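PDB 2IEE: probable ABC transporter extracellular-binding protein YckB from Bacillus subtilis, which probably serves as the extracellular solute-binding component of a binding-protein-dependent ABC transport system. Local coordinates for residues Y109-A114 with D201-P206; A78-Q83 with V212-N217. All coordinates share one frame; numbering follows the deposited sequence.

Interaction 1 of 2, residues Y109-A114 with D201-P206; sequences YSYGTA and DIKYMP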
# COMPACT_ATOMS: atom_id res chain seq x y z
N TYR A 109 -2.43 -5.14 5.96
CA TYR A 109 -3.67 -5.72 5.47
C TYR A 109 -4.59 -4.54 5.17
O TYR A 109 -4.68 -3.60 5.95
CB TYR A 109 -4.30 -6.61 6.54
CG TYR A 109 -3.43 -7.77 6.98
CD1 TYR A 109 -2.32 -7.56 7.80
CD2 TYR A 109 -3.72 -9.07 6.58
CE1 TYR A 109 -1.52 -8.62 8.21
CE2 TYR A 109 -2.92 -10.14 6.99
CZ TYR A 109 -1.83 -9.91 7.80
OH TYR A 109 -1.04 -10.96 8.21
N SER A 110 -5.28 -4.60 4.04
CA SER A 110 -6.17 -3.52 3.68
C SER A 110 -7.22 -4.02 2.71
O SER A 110 -7.36 -5.22 2.49
CB SER A 110 -5.35 -2.38 3.05
OG SER A 110 -6.15 -1.21 2.87
N TYR A 111 -7.97 -3.07 2.16
CA TYR A 111 -9.02 -3.34 1.19
C TYR A 111 -9.43 -2.00 0.58
O TYR A 111 -9.07 -0.95 1.11
CB TYR A 111 -10.22 -4.03 1.87
CG TYR A 111 -10.72 -3.33 3.11
CD1 TYR A 111 -11.50 -2.18 3.03
CD2 TYR A 111 -10.41 -3.82 4.37
CE1 TYR A 111 -11.96 -1.53 4.18
CE2 TYR A 111 -10.85 -3.18 5.53
CZ TYR A 111 -11.62 -2.04 5.43
OH TYR A 111 -12.06 -1.42 6.58
N GLY A 112 -10.15 -2.03 -0.53
CA GLY A 112 -10.57 -0.79 -1.16
C GLY A 112 -11.84 -0.21 -0.58
O GLY A 112 -12.65 -0.93 0.00
N THR A 113 -12.00 1.10 -0.72
CA THR A 113 -13.19 1.77 -0.22
C THR A 113 -13.56 2.88 -1.19
O THR A 113 -12.98 2.97 -2.27
CB THR A 113 -12.96 2.37 1.19
OG1 THR A 113 -11.83 3.25 1.17
CG2 THR A 113 -12.71 1.27 2.21
N ALA A 114 -14.52 3.71 -0.81
CA ALA A 114 -14.96 4.80 -1.65
C ALA A 114 -15.16 6.08 -0.86
O ALA A 114 -15.70 6.06 0.25
CB ALA A 114 -16.26 4.43 -2.35
N ASP A 201 -20.43 1.53 4.06
CA ASP A 201 -20.75 0.14 3.72
C ASP A 201 -19.97 -0.52 2.59
O ASP A 201 -19.94 -1.75 2.50
CB ASP A 201 -22.26 0.02 3.45
CG ASP A 201 -23.09 0.48 4.63
OD1 ASP A 201 -22.82 0.01 5.76
OD2 ASP A 201 -23.99 1.32 4.44
N ILE A 202 -19.34 0.28 1.75
CA ILE A 202 -18.59 -0.27 0.63
C ILE A 202 -17.16 -0.67 1.01
O ILE A 202 -16.36 0.16 1.42
CB ILE A 202 -18.56 0.74 -0.54
CG1 ILE A 202 -19.98 0.89 -1.10
CG2 ILE A 202 -17.60 0.28 -1.62
CD1 ILE A 202 -20.14 2.03 -2.11
N LYS A 203 -16.88 -1.96 0.88
CA LYS A 203 -15.56 -2.54 1.15
C LYS A 203 -15.38 -3.62 0.09
O LYS A 203 -16.25 -4.47 -0.09
CB LYS A 203 -15.51 -3.16 2.55
CG LYS A 203 -15.78 -2.21 3.71
CD LYS A 203 -15.82 -2.98 5.04
CE LYS A 203 -15.94 -2.05 6.25
NZ LYS A 203 -17.18 -1.22 6.23
N TYR A 204 -14.25 -3.60 -0.62
CA TYR A 204 -14.03 -4.58 -1.67
C TYR A 204 -12.56 -4.93 -1.87
O TYR A 204 -11.66 -4.16 -1.52
CB TYR A 204 -14.59 -4.07 -3.00
CG TYR A 204 -14.03 -2.71 -3.37
CD1 TYR A 204 -14.56 -1.56 -2.81
CD2 TYR A 204 -12.91 -2.60 -4.19
CE1 TYR A 204 -13.99 -0.32 -3.04
CE2 TYR A 204 -12.33 -1.35 -4.43
CZ TYR A 204 -12.87 -0.22 -3.85
OH TYR A 204 -12.28 1.01 -4.02
N MSE A 205 -12.34 -6.10 -2.45
CA MSE A 205 -11.00 -6.59 -2.78
C MSE A 205 -9.97 -6.56 -1.66
O MSE A 205 -9.03 -5.77 -1.70
CB MSE A 205 -10.45 -5.80 -3.96
CG MSE A 205 -9.15 -6.35 -4.51
SE MSE A 205 -8.15 -4.99 -5.42
CE MSE A 205 -9.59 -4.28 -6.51
N PRO A 206 -10.11 -7.44 -0.66
CA PRO A 206 -9.14 -7.46 0.44
C PRO A 206 -7.74 -7.75 -0.13
O PRO A 206 -7.61 -8.38 -1.18
CB PRO A 206 -9.65 -8.59 1.33
CG PRO A 206 -10.27 -9.54 0.34
CD PRO A 206 -11.03 -8.60 -0.57
O HOH W 1 -16.31 2.73 1.19

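Interaction 2 of 2, residues A78-Q83 with V212-N217; sequences AVNSGQ and VMKKSN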
# COMPACT_ATOMS: atom_id res chain seq x y z
N ALA A 78 14.52 -8.41 -11.01
CA ALA A 78 15.76 -8.11 -10.32
C ALA A 78 15.93 -9.08 -9.16
O ALA A 78 17.05 -9.43 -8.78
CB ALA A 78 15.76 -6.68 -9.82
N VAL A 79 14.81 -9.52 -8.60
CA VAL A 79 14.83 -10.45 -7.49
C VAL A 79 15.28 -11.82 -7.99
O VAL A 79 16.07 -12.51 -7.34
CB VAL A 79 13.45 -10.58 -6.83
CG1 VAL A 79 13.48 -11.65 -5.75
CG2 VAL A 79 13.03 -9.24 -6.24
N ASN A 80 14.75 -12.22 -9.14
CA ASN A 80 15.11 -13.50 -9.73
C ASN A 80 16.54 -13.52 -10.26
O ASN A 80 17.25 -14.50 -10.09
CB ASN A 80 14.14 -13.84 -10.86
CG ASN A 80 12.94 -14.63 -10.37
OD1 ASN A 80 12.00 -14.86 -11.11
ND2 ASN A 80 12.99 -15.06 -9.11
N SER A 81 16.95 -12.42 -10.88
CA SER A 81 18.30 -12.31 -11.43
C SER A 81 19.35 -12.26 -10.33
O SER A 81 20.53 -12.52 -10.58
CB SER A 81 18.41 -11.05 -12.29
OG SER A 81 18.26 -9.88 -11.49
N GLY A 82 18.92 -11.93 -9.12
CA GLY A 82 19.86 -11.83 -8.01
C GLY A 82 20.40 -10.42 -7.92
O GLY A 82 21.30 -10.14 -7.14
N GLN A 83 19.85 -9.52 -8.74
CA GLN A 83 20.27 -8.13 -8.75
C GLN A 83 20.07 -7.53 -7.36
O GLN A 83 20.91 -6.77 -6.87
CB GLN A 83 19.44 -7.36 -9.78
CG GLN A 83 19.94 -5.96 -10.09
CD GLN A 83 19.07 -5.25 -11.12
OE1 GLN A 83 18.80 -5.79 -12.20
NE2 GLN A 83 18.63 -4.04 -10.79
N VAL A 212 9.11 -9.40 -0.78
CA VAL A 212 9.28 -10.37 -1.85
C VAL A 212 10.74 -10.77 -2.07
O VAL A 212 11.61 -9.91 -2.22
CB VAL A 212 8.73 -9.83 -3.19
CG1 VAL A 212 8.65 -10.95 -4.21
CG2 VAL A 212 7.36 -9.19 -2.98
N MSE A 213 11.00 -12.06 -2.08
CA MSE A 213 12.36 -12.53 -2.32
C MSE A 213 12.38 -13.82 -3.14
O MSE A 213 11.35 -14.47 -3.33
CB MSE A 213 13.13 -12.68 -1.00
CG MSE A 213 12.43 -13.42 0.12
SE MSE A 213 12.89 -12.80 1.93
CE MSE A 213 11.08 -12.65 2.59
N LYS A 214 13.55 -14.15 -3.67
CA LYS A 214 13.73 -15.35 -4.49
C LYS A 214 13.19 -16.54 -3.70
O LYS A 214 13.55 -16.74 -2.55
CB LYS A 214 15.21 -15.53 -4.80
CG LYS A 214 15.53 -16.42 -6.00
CD LYS A 214 17.03 -16.43 -6.24
CE LYS A 214 17.42 -17.33 -7.40
NZ LYS A 214 18.91 -17.45 -7.52
N LYS A 215 12.33 -17.33 -4.33
CA LYS A 215 11.71 -18.48 -3.67
C LYS A 215 12.71 -19.50 -3.11
O LYS A 215 12.39 -20.24 -2.18
CB LYS A 215 10.73 -19.16 -4.62
CG LYS A 215 9.80 -20.16 -3.95
CD LYS A 215 8.59 -20.48 -4.82
CE LYS A 215 7.77 -21.61 -4.23
NZ LYS A 215 7.38 -21.34 -2.82
N SER A 216 13.92 -19.54 -3.67
CA SER A 216 14.94 -20.47 -3.19
C SER A 216 15.61 -19.93 -1.93
O SER A 216 16.28 -20.67 -1.21
CB SER A 216 16.00 -20.69 -4.27
OG SER A 216 16.61 -19.47 -4.64
N ASN A 217 15.41 -18.64 -1.65
CA ASN A 217 16.01 -17.99 -0.48
C ASN A 217 15.22 -18.26 0.80
O ASN A 217 14.87 -17.33 1.53
CB ASN A 217 16.11 -16.48 -0.70
CG ASN A 217 17.49 -16.06 -1.16
OD1 ASN A 217 18.38 -16.89 -1.37
ND2 ASN A 217 17.69 -14.75 -1.31

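Interaction 1 of 2, residues Y109-A114 with D201-P206
Gly112 and Tyr204 form an antiparallel, hydrogen-bonded pair where strand 109-114 runs against strand 204-206, the two axes approaching to 4.8 Å at 169°. Both backbone bonds of the pair are made: Gly112 N gives its proton to Tyr204 O at 2.8 Å, and Tyr204 N returns one to Gly112 O at 3.2 Å. The same Gly112 O also receives a CA-H...O contact from Lys203 CA. Toward Ala114 the direct ladder gives way to a water, which accepts from Ala114 N and donates to Ile202 O.

The Tyr204 side chain folds back over the partner strand. Its CG sits between the backbone N and the carbonyl carbon (chi1 55°), which lays the ring on Gly112, whose CA stands over one ring face, 3.8 Å from the centroid, in a CH-pi contact. A side chain on Gly112 would collide with this ring. Beyond the face, Tyr204 OH donates to Thr113 O at 2.7 Å, so the phenol is held at its tip as well as by its face. A leucine here has no hydroxyl and no ring face, and would probably leave Thr113 O without its phenol donor and Gly112 without its aromatic cover.

Lys203 lies alongside Tyr111, pointing the same way: Lys203 CG approaches Tyr111 CE1 obliquely at 3.9 Å, and Lys203 CE passes Tyr111 OH. Thr113 OG1 is bonded to Gln184 and Ser110 OG to Asp180, while Tyr143 and Val146 of helix 142-149 pack on Tyr204. The arrangement is that of two adjacent antiparallel strands inside the mixed sheet of one lobe, consistent with the two-lobed periplasmic-binding-protein fold of this solute-binding family.

Interaction 2 of 2, residues A78-Q83 with V212-N217
Val79, on the last turn of helix 75-81, meets Met213 and Lys214 mainly through CG1. This methyl stands anti to the backbone N (chi1 175°) and presses on the Met213-Lys214 peptide, 3.3 Å from Lys214 N and 3.6 Å from Met213 C. The other methyl, CG2, comes no nearer than 4.3 Å, to Val212 O.

Lys214 answers from the strand side, and its chain can be followed outward along the helix. Its CB lies 4.0 Å from Val79 O and 4.4 Å from Val79 CG1. CG and CD then run past the same carbonyl oxygen, each at about 4.2 Å, and CG is also approached by Asn80 ND2. Farther out, CE reaches Asn80 O at 3.9 Å. The chain is fully extended beyond CG, which carries NZ past the helix end.

Beside this contact, Phe101 of strand 101-103 packs against both Asn80 and Val212. No hydrogen bond or salt bridge joins the two segments, so the junction rests on van der Waals contact: a valine methyl on a peptide, and lysine methylenes along the Val79 and Asn80 carbonyls, whose partial negative charge at the helix C-terminus would probably suit the ammonium group nearby.

In the fold
Interactions 1 and 2 share strand 197-214, interaction 1 using its earlier part and interaction 2 its end. Their centres are 30 Å apart, on opposite sides of the chain's centre, and their nearest atoms remain about 13 Å apart. Along the sequence the order is 78-83, 109-114, 201-206, 212-217, so the pairing of interaction 1 falls between the two halves of interaction 2. Interaction 1 joins neighbouring strands 108-116 and 197-214 of the mixed sheet, whereas interaction 2 sets helix 75-81 against the far end of that same strand 197-214. The broken strand 197-214 thus runs from one lobe to the other, consistent with the interlobe connections of bilobed solute-binding proteins.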